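Local coordinates for insecticidal crystal protein Cry35Ab1 (Bacillus thuringiensis, PDB 4JP0) that forms one half of a binary insecticidal toxin that, together with Cry34Ab1, kills western corn rootworm larvae, probably by acting on the midgut epithelium, at residues I150-L155 against S172-G177; L205-Y210 against L279-S284; T241-T246 against M331-S336. All blocks are in the same frame, centred on the assembly; numbering follows the deposited sequence.

Contact 1: I150-L155 against S172-G177; sequences IIDTKL and SPQLMG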
loop_
_atom_site.group_PDB
_atom_site.type_symbol
_atom_site.label_atom_id
_atom_site.label_comp_id
_atom_site.label_asym_id
_atom_site.label_seq_id
_atom_site.Cartn_x
_atom_site.Cartn_y
_atom_site.Cartn_z
ATOM N N ILE A 150 17.134 0.464 -0.704
ATOM C CA ILE A 150 17.307 1.554 -1.657
ATOM C C ILE A 150 16.162 1.570 -2.656
ATOM O O ILE A 150 15.834 0.545 -3.266
ATOM C CB ILE A 150 18.622 1.333 -2.394
ATOM C CG1 ILE A 150 19.769 1.473 -1.384
ATOM C CG2 ILE A 150 18.739 2.309 -3.582
ATOM C CD1 ILE A 150 21.038 0.718 -1.812
ATOM N N ILE A 151 15.558 2.736 -2.843
ATOM C CA ILE A 151 14.400 2.842 -3.718
ATOM C C ILE A 151 14.800 3.534 -4.988
ATOM O O ILE A 151 15.469 4.582 -4.909
ATOM C CB ILE A 151 13.359 3.719 -3.007
ATOM C CG1 ILE A 151 13.138 3.151 -1.607
ATOM C CG2 ILE A 151 12.010 3.744 -3.779
ATOM C CD1 ILE A 151 12.514 1.791 -1.675
ATOM N N ASP A 152 14.372 3.016 -6.148
ATOM C CA ASP A 152 14.699 3.716 -7.407
ATOM C C ASP A 152 13.745 4.895 -7.634
ATOM O O ASP A 152 12.636 4.889 -7.115
ATOM C CB ASP A 152 14.593 2.780 -8.623
ATOM C CG ASP A 152 15.779 1.848 -8.767
ATOM O OD1 ASP A 152 16.686 1.844 -7.891
ATOM O OD2 ASP A 152 15.888 1.092 -9.750
ATOM N N THR A 153 14.145 5.881 -8.436
ATOM C CA THR A 153 13.257 7.011 -8.743
ATOM C C THR A 153 13.028 7.196 -10.232
ATOM O O THR A 153 12.136 7.951 -10.627
ATOM C CB THR A 153 13.814 8.328 -8.206
ATOM O OG1 THR A 153 15.078 8.586 -8.834
ATOM C CG2 THR A 153 14.155 8.206 -6.731
ATOM N N LYS A 154 13.844 6.541 -11.051
ATOM C CA LYS A 154 13.718 6.656 -12.509
ATOM C C LYS A 154 13.595 5.308 -13.212
ATOM O O LYS A 154 14.484 4.485 -13.153
ATOM C CB LYS A 154 14.906 7.411 -13.071
ATOM C CG LYS A 154 14.785 7.749 -14.537
ATOM C CD LYS A 154 16.033 8.467 -15.058
ATOM C CE LYS A 154 17.037 7.472 -15.666
ATOM N NZ LYS A 154 18.125 8.074 -16.515
ATOM N N LEU A 155 12.494 5.106 -13.914
ATOM C CA LEU A 155 12.277 3.852 -14.605
ATOM C C LEU A 155 13.188 3.787 -15.825
ATOM O O LEU A 155 13.267 4.736 -16.597
ATOM C CB LEU A 155 10.807 3.767 -15.032
ATOM C CG LEU A 155 10.340 2.494 -15.696
ATOM C CD1 LEU A 155 10.211 1.408 -14.618
ATOM C CD2 LEU A 155 8.982 2.761 -16.331
ATOM N N SER A 172 14.152 -5.196 -16.163
ATOM C CA SER A 172 14.107 -5.831 -14.838
ATOM C C SER A 172 13.300 -5.046 -13.831
ATOM O O SER A 172 13.325 -3.841 -13.856
ATOM C CB SER A 172 15.522 -6.054 -14.332
ATOM O OG SER A 172 16.157 -6.947 -15.245
ATOM N N PRO A 173 12.592 -5.726 -12.938
ATOM C CA PRO A 173 11.790 -5.031 -11.925
ATOM C C PRO A 173 12.638 -4.037 -11.111
ATOM O O PRO A 173 13.704 -4.380 -10.622
ATOM C CB PRO A 173 11.296 -6.174 -11.041
ATOM C CG PRO A 173 11.295 -7.338 -11.981
ATOM C CD PRO A 173 12.502 -7.189 -12.813
ATOM N N GLN A 174 12.169 -2.801 -11.002
ATOM C CA GLN A 174 12.831 -1.789 -10.159
ATOM C C GLN A 174 11.913 -1.445 -8.996
ATOM O O GLN A 174 10.720 -1.235 -9.194
ATOM C CB GLN A 174 13.068 -0.515 -10.957
ATOM C CG GLN A 174 14.036 -0.685 -12.093
ATOM C CD GLN A 174 14.127 0.569 -12.961
ATOM O OE1 GLN A 174 13.681 0.567 -14.107
ATOM N NE2 GLN A 174 14.707 1.632 -12.417
ATOM N N LEU A 175 12.451 -1.434 -7.778
ATOM C CA LEU A 175 11.628 -1.117 -6.611
ATOM C C LEU A 175 11.414 0.377 -6.568
ATOM O O LEU A 175 12.356 1.110 -6.310
ATOM C CB LEU A 175 12.361 -1.533 -5.347
ATOM C CG LEU A 175 11.594 -1.252 -4.047
ATOM C CD1 LEU A 175 10.324 -2.093 -3.953
ATOM C CD2 LEU A 175 12.541 -1.511 -2.875
ATOM N N MET A 176 10.160 0.812 -6.743
ATOM C CA MET A 176 9.825 2.217 -6.837
ATOM C C MET A 176 9.170 2.727 -5.581
ATOM O O MET A 176 9.007 3.937 -5.438
ATOM C CB MET A 176 8.886 2.471 -8.028
ATOM C CG MET A 176 9.423 1.954 -9.346
ATOM S SD MET A 176 10.923 2.852 -9.860
ATOM C CE MET A 176 10.091 4.390 -10.447
ATOM N N GLY A 177 8.756 1.820 -4.690
ATOM C CA GLY A 177 8.096 2.231 -3.440
ATOM C C GLY A 177 8.073 1.074 -2.449
ATOM O O GLY A 177 8.024 -0.083 -2.867
HETATM O O HOH W 1 10.231 5.713 -6.630
#

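Contact 2: L205-Y210 against L279-S284; sequences LKKYQY and LKIEYS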
loop_
_atom_site.group_PDB
_atom_site.type_symbol
_atom_site.label_atom_id
_atom_site.label_comp_id
_atom_site.label_asym_id
_atom_site.label_seq_id
_atom_site.Cartn_x
_atom_site.Cartn_y
_atom_site.Cartn_z
ATOM N N LEU A 205 4.947 -3.836 2.090
ATOM C CA LEU A 205 4.228 -3.693 0.814
ATOM C C LEU A 205 5.189 -2.957 -0.171
ATOM O O LEU A 205 5.663 -1.836 0.081
ATOM C CB LEU A 205 2.909 -2.940 1.046
ATOM C CG LEU A 205 2.048 -2.584 -0.165
ATOM C CD1 LEU A 205 1.754 -3.813 -1.039
ATOM C CD2 LEU A 205 0.744 -1.879 0.280
ATOM N N LYS A 206 5.496 -3.631 -1.277
ATOM C CA LYS A 206 6.437 -3.126 -2.250
ATOM C C LYS A 206 5.711 -2.833 -3.526
ATOM O O LYS A 206 4.707 -3.506 -3.849
ATOM C CB LYS A 206 7.434 -4.226 -2.600
ATOM C CG LYS A 206 8.154 -4.842 -1.441
ATOM C CD LYS A 206 9.301 -5.699 -1.968
ATOM C CE LYS A 206 9.944 -6.507 -0.864
ATOM N NZ LYS A 206 11.120 -7.257 -1.320
ATOM N N LYS A 207 6.233 -1.848 -4.247
ATOM C CA LYS A 207 5.771 -1.536 -5.609
ATOM C C LYS A 207 6.943 -1.577 -6.584
ATOM O O LYS A 207 7.863 -0.753 -6.480
ATOM C CB LYS A 207 5.096 -0.163 -5.717
ATOM C CG LYS A 207 4.320 -0.040 -7.034
ATOM C CD LYS A 207 3.749 1.377 -7.331
ATOM C CE LYS A 207 4.828 2.336 -7.846
ATOM N NZ LYS A 207 4.270 3.692 -8.180
ATOM N N TYR A 208 6.918 -2.540 -7.509
ATOM C CA TYR A 208 7.921 -2.646 -8.551
ATOM C C TYR A 208 7.327 -2.196 -9.853
ATOM O O TYR A 208 6.116 -2.368 -10.092
ATOM C CB TYR A 208 8.337 -4.095 -8.754
ATOM C CG TYR A 208 9.117 -4.708 -7.608
ATOM C CD1 TYR A 208 8.500 -5.538 -6.664
ATOM C CD2 TYR A 208 10.471 -4.468 -7.462
ATOM C CE1 TYR A 208 9.243 -6.094 -5.596
ATOM C CE2 TYR A 208 11.191 -5.039 -6.413
ATOM C CZ TYR A 208 10.569 -5.845 -5.491
ATOM O OH TYR A 208 11.321 -6.409 -4.447
ATOM N N GLN A 209 8.166 -1.611 -10.701
ATOM C CA GLN A 209 7.749 -1.297 -12.067
ATOM C C GLN A 209 8.849 -1.756 -13.019
ATOM O O GLN A 209 10.005 -1.914 -12.611
ATOM C CB GLN A 209 7.420 0.179 -12.250
ATOM C CG GLN A 209 6.150 0.603 -11.525
ATOM C CD GLN A 209 5.873 2.086 -11.676
ATOM O OE1 GLN A 209 6.790 2.902 -11.602
ATOM N NE2 GLN A 209 4.599 2.442 -11.874
ATOM N N TYR A 210 8.457 -2.020 -14.257
ATOM C CA TYR A 210 9.347 -2.473 -15.308
ATOM C C TYR A 210 8.554 -2.477 -16.613
ATOM O O TYR A 210 7.327 -2.356 -16.596
ATOM C CB TYR A 210 9.874 -3.883 -15.020
ATOM C CG TYR A 210 8.823 -4.915 -14.664
ATOM C CD1 TYR A 210 8.326 -5.800 -15.616
ATOM C CD2 TYR A 210 8.360 -5.037 -13.355
ATOM C CE1 TYR A 210 7.361 -6.783 -15.256
ATOM C CE2 TYR A 210 7.435 -6.002 -13.007
ATOM C CZ TYR A 210 6.944 -6.862 -13.937
ATOM O OH TYR A 210 6.008 -7.789 -13.522
ATOM N N LEU A 279 4.221 4.724 -1.784
ATOM C CA LEU A 279 4.234 3.845 -2.948
ATOM C C LEU A 279 4.124 4.597 -4.260
ATOM O O LEU A 279 4.321 4.008 -5.325
ATOM C CB LEU A 279 3.141 2.806 -2.839
ATOM C CG LEU A 279 3.272 1.888 -1.624
ATOM C CD1 LEU A 279 2.171 0.862 -1.639
ATOM C CD2 LEU A 279 4.655 1.203 -1.623
ATOM N N LYS A 280 3.846 5.895 -4.169
ATOM C CA LYS A 280 3.678 6.747 -5.357
ATOM C C LYS A 280 2.622 6.216 -6.284
ATOM O O LYS A 280 2.847 6.061 -7.505
ATOM C CB LYS A 280 5.002 6.957 -6.119
ATOM C CG LYS A 280 6.178 7.221 -5.202
ATOM C CD LYS A 280 7.495 7.037 -5.937
ATOM C CE LYS A 280 8.610 7.874 -5.306
ATOM N NZ LYS A 280 9.402 8.602 -6.376
ATOM N N ILE A 281 1.456 5.958 -5.710
ATOM C CA ILE A 281 0.316 5.495 -6.476
ATOM C C ILE A 281 -0.755 6.567 -6.351
ATOM O O ILE A 281 -1.064 7.011 -5.256
ATOM C CB ILE A 281 -0.201 4.199 -5.868
ATOM C CG1 ILE A 281 0.789 3.057 -6.109
ATOM C CG2 ILE A 281 -1.540 3.832 -6.461
ATOM C CD1 ILE A 281 0.471 1.864 -5.274
ATOM N N GLU A 282 -1.290 7.001 -7.482
ATOM C CA GLU A 282 -2.308 8.032 -7.487
ATOM C C GLU A 282 -3.655 7.478 -7.042
ATOM O O GLU A 282 -3.928 6.288 -7.180
ATOM C CB GLU A 282 -2.433 8.601 -8.913
ATOM C CG GLU A 282 -1.229 9.443 -9.312
ATOM C CD GLU A 282 -1.340 10.069 -10.690
ATOM O OE1 GLU A 282 -2.274 9.712 -11.464
ATOM O OE2 GLU A 282 -0.475 10.933 -10.998
ATOM N N TYR A 283 -4.477 8.346 -6.472
ATOM C CA TYR A 283 -5.865 8.021 -6.233
ATOM C C TYR A 283 -6.524 7.958 -7.603
ATOM O O TYR A 283 -6.225 8.775 -8.500
ATOM C CB TYR A 283 -6.537 9.111 -5.406
ATOM C CG TYR A 283 -5.970 9.264 -4.004
ATOM C CD1 TYR A 283 -5.302 10.413 -3.620
ATOM C CD2 TYR A 283 -6.119 8.270 -3.067
ATOM C CE1 TYR A 283 -4.800 10.558 -2.325
ATOM C CE2 TYR A 283 -5.608 8.411 -1.779
ATOM C CZ TYR A 283 -4.948 9.547 -1.434
ATOM O OH TYR A 283 -4.441 9.686 -0.177
ATOM N N SER A 284 -7.410 6.987 -7.778
ATOM C CA SER A 284 -8.113 6.832 -9.041
ATOM C C SER A 284 -9.076 7.974 -9.285
ATOM O O SER A 284 -9.591 8.570 -8.340
ATOM C CB SER A 284 -8.870 5.512 -9.076
ATOM O OG SER A 284 -9.660 5.415 -10.250
#

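Contact 3: T241-T246 against M331-S336; sequences TTIINT and MQIQTS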
loop_
_atom_site.group_PDB
_atom_site.type_symbol
_atom_site.label_atom_id
_atom_site.label_comp_id
_atom_site.label_asym_id
_atom_site.label_seq_id
_atom_site.Cartn_x
_atom_site.Cartn_y
_atom_site.Cartn_z
ATOM N N THR A 241 -9.805 -11.741 -5.000
ATOM C CA THR A 241 -9.096 -12.682 -4.137
ATOM C C THR A 241 -7.648 -12.323 -3.808
ATOM O O THR A 241 -6.973 -13.041 -3.065
ATOM C CB THR A 241 -9.171 -14.107 -4.712
ATOM O OG1 THR A 241 -8.498 -14.151 -5.985
ATOM C CG2 THR A 241 -10.608 -14.476 -5.035
ATOM N N THR A 242 -7.176 -11.223 -4.343
ATOM C CA THR A 242 -5.815 -10.799 -4.092
ATOM C C THR A 242 -5.676 -9.537 -3.282
ATOM O O THR A 242 -5.587 -9.615 -2.112
ATOM C CB THR A 242 -5.019 -10.649 -5.372
ATOM O OG1 THR A 242 -5.655 -9.742 -6.243
ATOM C CG2 THR A 242 -4.888 -11.895 -5.997
ATOM N N ILE A 243 -5.708 -8.396 -3.924
ATOM C CA ILE A 243 -5.592 -7.088 -3.279
ATOM C C ILE A 243 -6.806 -6.599 -2.481
ATOM O O ILE A 243 -6.654 -6.033 -1.377
ATOM C CB ILE A 243 -5.100 -6.036 -4.290
ATOM C CG1 ILE A 243 -4.638 -4.775 -3.572
ATOM C CG2 ILE A 243 -6.129 -5.743 -5.381
ATOM C CD1 ILE A 243 -3.419 -4.151 -4.201
ATOM N N ILE A 244 -8.010 -6.792 -3.008
ATOM C CA ILE A 244 -9.166 -6.352 -2.257
ATOM C C ILE A 244 -9.305 -7.162 -0.976
ATOM O O ILE A 244 -9.376 -6.614 0.111
ATOM C CB ILE A 244 -10.469 -6.473 -3.067
ATOM C CG1 ILE A 244 -10.387 -5.655 -4.345
ATOM C CG2 ILE A 244 -11.669 -6.024 -2.181
ATOM C CD1 ILE A 244 -11.491 -6.024 -5.378
ATOM N N ASN A 245 -9.358 -8.477 -1.069
ATOM C CA ASN A 245 -9.603 -9.201 0.180
ATOM C C ASN A 245 -8.417 -9.149 1.149
ATOM O O ASN A 245 -8.589 -9.384 2.335
ATOM C CB ASN A 245 -10.073 -10.641 -0.084
ATOM C CG ASN A 245 -11.639 -10.750 -0.309
ATOM O OD1 ASN A 245 -12.405 -9.764 -0.191
ATOM N ND2 ASN A 245 -12.089 -11.954 -0.633
ATOM N N THR A 246 -7.221 -8.829 0.659
ATOM C CA THR A 246 -6.048 -8.775 1.538
ATOM C C THR A 246 -5.805 -7.405 2.156
ATOM O O THR A 246 -5.477 -7.317 3.329
ATOM C CB THR A 246 -4.750 -9.238 0.810
ATOM O OG1 THR A 246 -4.956 -10.514 0.182
ATOM C CG2 THR A 246 -3.678 -9.551 1.811
ATOM N N MET A 331 0.745 -12.070 -1.186
ATOM C CA MET A 331 -0.102 -11.505 -2.211
ATOM C C MET A 331 0.706 -10.759 -3.268
ATOM O O MET A 331 1.667 -10.077 -2.946
ATOM C CB MET A 331 -1.118 -10.544 -1.592
ATOM C CG MET A 331 -2.196 -10.156 -2.605
ATOM S SD MET A 331 -1.734 -8.655 -3.494
ATOM C CE MET A 331 -2.140 -7.650 -2.051
ATOM N N GLN A 332 0.299 -10.877 -4.527
ATOM C CA GLN A 332 0.887 -10.064 -5.591
ATOM C C GLN A 332 -0.154 -9.810 -6.643
ATOM O O GLN A 332 -1.026 -10.644 -6.856
ATOM C CB GLN A 332 2.038 -10.786 -6.267
ATOM C CG GLN A 332 1.657 -12.166 -6.793
ATOM C CD GLN A 332 2.687 -12.774 -7.755
ATOM O OE1 GLN A 332 3.567 -12.080 -8.276
ATOM N NE2 GLN A 332 2.571 -14.071 -7.984
ATOM N N ILE A 333 -0.041 -8.676 -7.320
ATOM C CA ILE A 333 -0.904 -8.385 -8.459
ATOM C C ILE A 333 -0.088 -7.545 -9.396
ATOM O O ILE A 333 0.647 -6.655 -8.944
ATOM C CB ILE A 333 -2.221 -7.667 -8.048
ATOM C CG1 ILE A 333 -2.962 -7.155 -9.290
ATOM C CG2 ILE A 333 -1.920 -6.514 -7.149
ATOM C CD1 ILE A 333 -4.424 -6.681 -9.018
ATOM N N GLN A 334 -0.150 -7.886 -10.684
ATOM C CA GLN A 334 0.501 -7.093 -11.705
ATOM C C GLN A 334 -0.555 -6.449 -12.600
ATOM O O GLN A 334 -1.574 -7.066 -12.915
ATOM C CB GLN A 334 1.436 -7.935 -12.566
ATOM C CG GLN A 334 2.691 -8.351 -11.849
ATOM C CD GLN A 334 2.448 -9.564 -11.002
ATOM O OE1 GLN A 334 1.795 -10.519 -11.459
ATOM N NE2 GLN A 334 2.965 -9.551 -9.771
ATOM N N THR A 335 -0.331 -5.193 -12.955
ATOM C CA THR A 335 -1.244 -4.475 -13.849
ATOM C C THR A 335 -0.411 -3.732 -14.880
ATOM O O THR A 335 0.769 -3.472 -14.637
ATOM C CB THR A 335 -2.115 -3.463 -13.068
ATOM O OG1 THR A 335 -1.300 -2.470 -12.445
ATOM C CG2 THR A 335 -2.857 -4.137 -11.884
ATOM N N SER A 336 -1.011 -3.401 -16.027
ATOM C CA SER A 336 -0.317 -2.594 -17.021
ATOM C C SER A 336 -1.207 -1.407 -17.364
ATOM O O SER A 336 -2.421 -1.516 -17.353
ATOM C CB SER A 336 0.025 -3.408 -18.269
ATOM O OG SER A 336 -1.155 -3.914 -18.864
#

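Contact 1: I150-L155 against S172-G177
Ile-151 to Leu-155 lie in the long irregular loop between strand 135-142 and strand 174-182, and they cross the start of the latter, an outermost strand of a four-stranded antiparallel sheet. One backbone bond joins them: Asp-152 N donates to Leu-175 O at 2.8 Å. Gln-174 does most of the remaining polar work. Its NE2 donates to Asp-152 OD2 at 3.0 Å and to Lys-154 O, also at 3.0 Å. It comes in on the anti side of OD2, somewhat out of the carboxylate plane, and that plane stands 67° from the amide plane. Gln-174 OE1 accepts a bond from Lys-156 N, so both ends of the amide are held and its rotation is fixed. Strand 174-182 carries a classic beta bulge here, with Met-176 and Gly-177 both facing Lys-207 on the next strand. A water donates to Met-176 O at the bulge and to Asp-152 O. Beside it Ile-151 CG2 rests on Met-176 O at 3.4 Å, while its CD1 meets Leu-175 CD2 at 3.5 Å. The bend at chi2 (-66°) brings Met-176 SD to 3.9 Å from Asp-152 CB; a second bend, at chi3, turns CE toward Thr-153.

Contact 2: L205-Y210 against L279-S284
Lys-207 reaches from strand 202-221 to the chain just past helix 272-279 and meets Leu-279, Lys-280 and Ile-281. Its CG lies anti to the backbone N, and the chain stays extended until a bend at chi3 (78°). The bend turns the ammonium group toward Leu-279 O. NZ donates to this oxygen at 2.9 Å, in the carbonyl plane. Lys-280 O is 2.8 Å from Lys-207 NZ. Lys-280 is the first residue to leave helical geometry, with a positive phi of 56°. The charge therefore sits near the C-terminal end of the helix, which would probably favour it in this buried setting.

The tight part is mostly aliphatic. Lys-207 CD packs on Ile-281 CG1 at 3.6 Å, and the two side chains lie alongside, pointing opposite ways. Leu-279 covers the other end. Its CD1 touches Leu-205 CD2 at 3.6 Å, with the two leucines roughly perpendicular. Its CD2 lies 3.6 Å from Leu-205 O.

The loose side is at Lys-280. It brings CB to 3.9 Å from Lys-207 NZ, but the rest of its side chain leads away and the residue is exposed. On the far face of strand 202-221, Lys-206 turns from this contact. It forms a salt bridge with Glu-327 and a cation-pi contact with Tyr-321.

The strand lies between strands 174-182 and 307-323 in the sheet. Lys-207 touches Thr-316 and Leu-318 on the latter, and Leu-279 leans on Thr-179 of the former. Leu-205 also packs on Leu-275, so helix 272-279 and the turn after it cover this part of the sheet.

Contact 3: T241-T246 against M331-S336
A chi1 of -169° swings Met-331 CG to the side opposite the backbone N, and bends at chi2 and chi3 then fold the thioether against Thr-242 and Ile-243. The contact sets helix 240-247 against strand 327-346, an outermost strand of the four-stranded antiparallel sheet. The short axes approach to 7.6 Å, with their directions 122° apart. The helix has a wider pi-type turn at 241-244.

Met-331 supplies much of the surface. Its CE lies 3.7 Å from Ile-243 CA and 4.0 Å from Ile-243 CB. The two side chains meet at a slant. Ile-243 also packs on Ile-333, two residues along the strand, and here one side chain lies squarely across the other. Each delta carbon meets the other's CG2: Ile-243 CD1 is 4.1 Å from Ile-333 CG2, and Ile-243 CG2 is 4.1 Å from Ile-333 CD1. Leu-318 of strand 307-323 and Phe-249 add to the apolar surroundings of Ile-243.

No hydrogen bond crosses between the segments; they meet by van der Waals contact, partly on polar atoms. Thr-242 OG1 hydrogen-bonds to Asp-238 O, earlier in the chain. Thr-246 runs beside Met-331 with the reverse heading, its OG1 at 3.9 Å from Met-331 CG. That same OG1 lies toward Thr-242 O within the helix, at an unusually short and so uncertain distance. Met-331 CG rests on Thr-242 O at 3.5 Å.

How the contacts relate
From the N terminus, contact 1 comes first. It closes the 16-residue loop between 150-155 and 172-177, and is finished before the others begin. Contact 2 closes 68 residues, joining strand 202-221 to the chain after helix 272-279. Contact 3 closes 84, joining helix 240-247 to strand 327-346. These two cross: 205-210 is followed by 241-246, then by 279-284 and 331-336. Neither is nested in the other. All three reach one antiparallel sheet. Contacts 1 and 3 lie at its two outermost strands, and contact 2 on the second strand. Contacts 1 and 2 share probable backbone hydrogen bonds, such as Met-176 N to Lys-207 O. Contacts 2 and 3 touch where Tyr-210 packs on Gln-334.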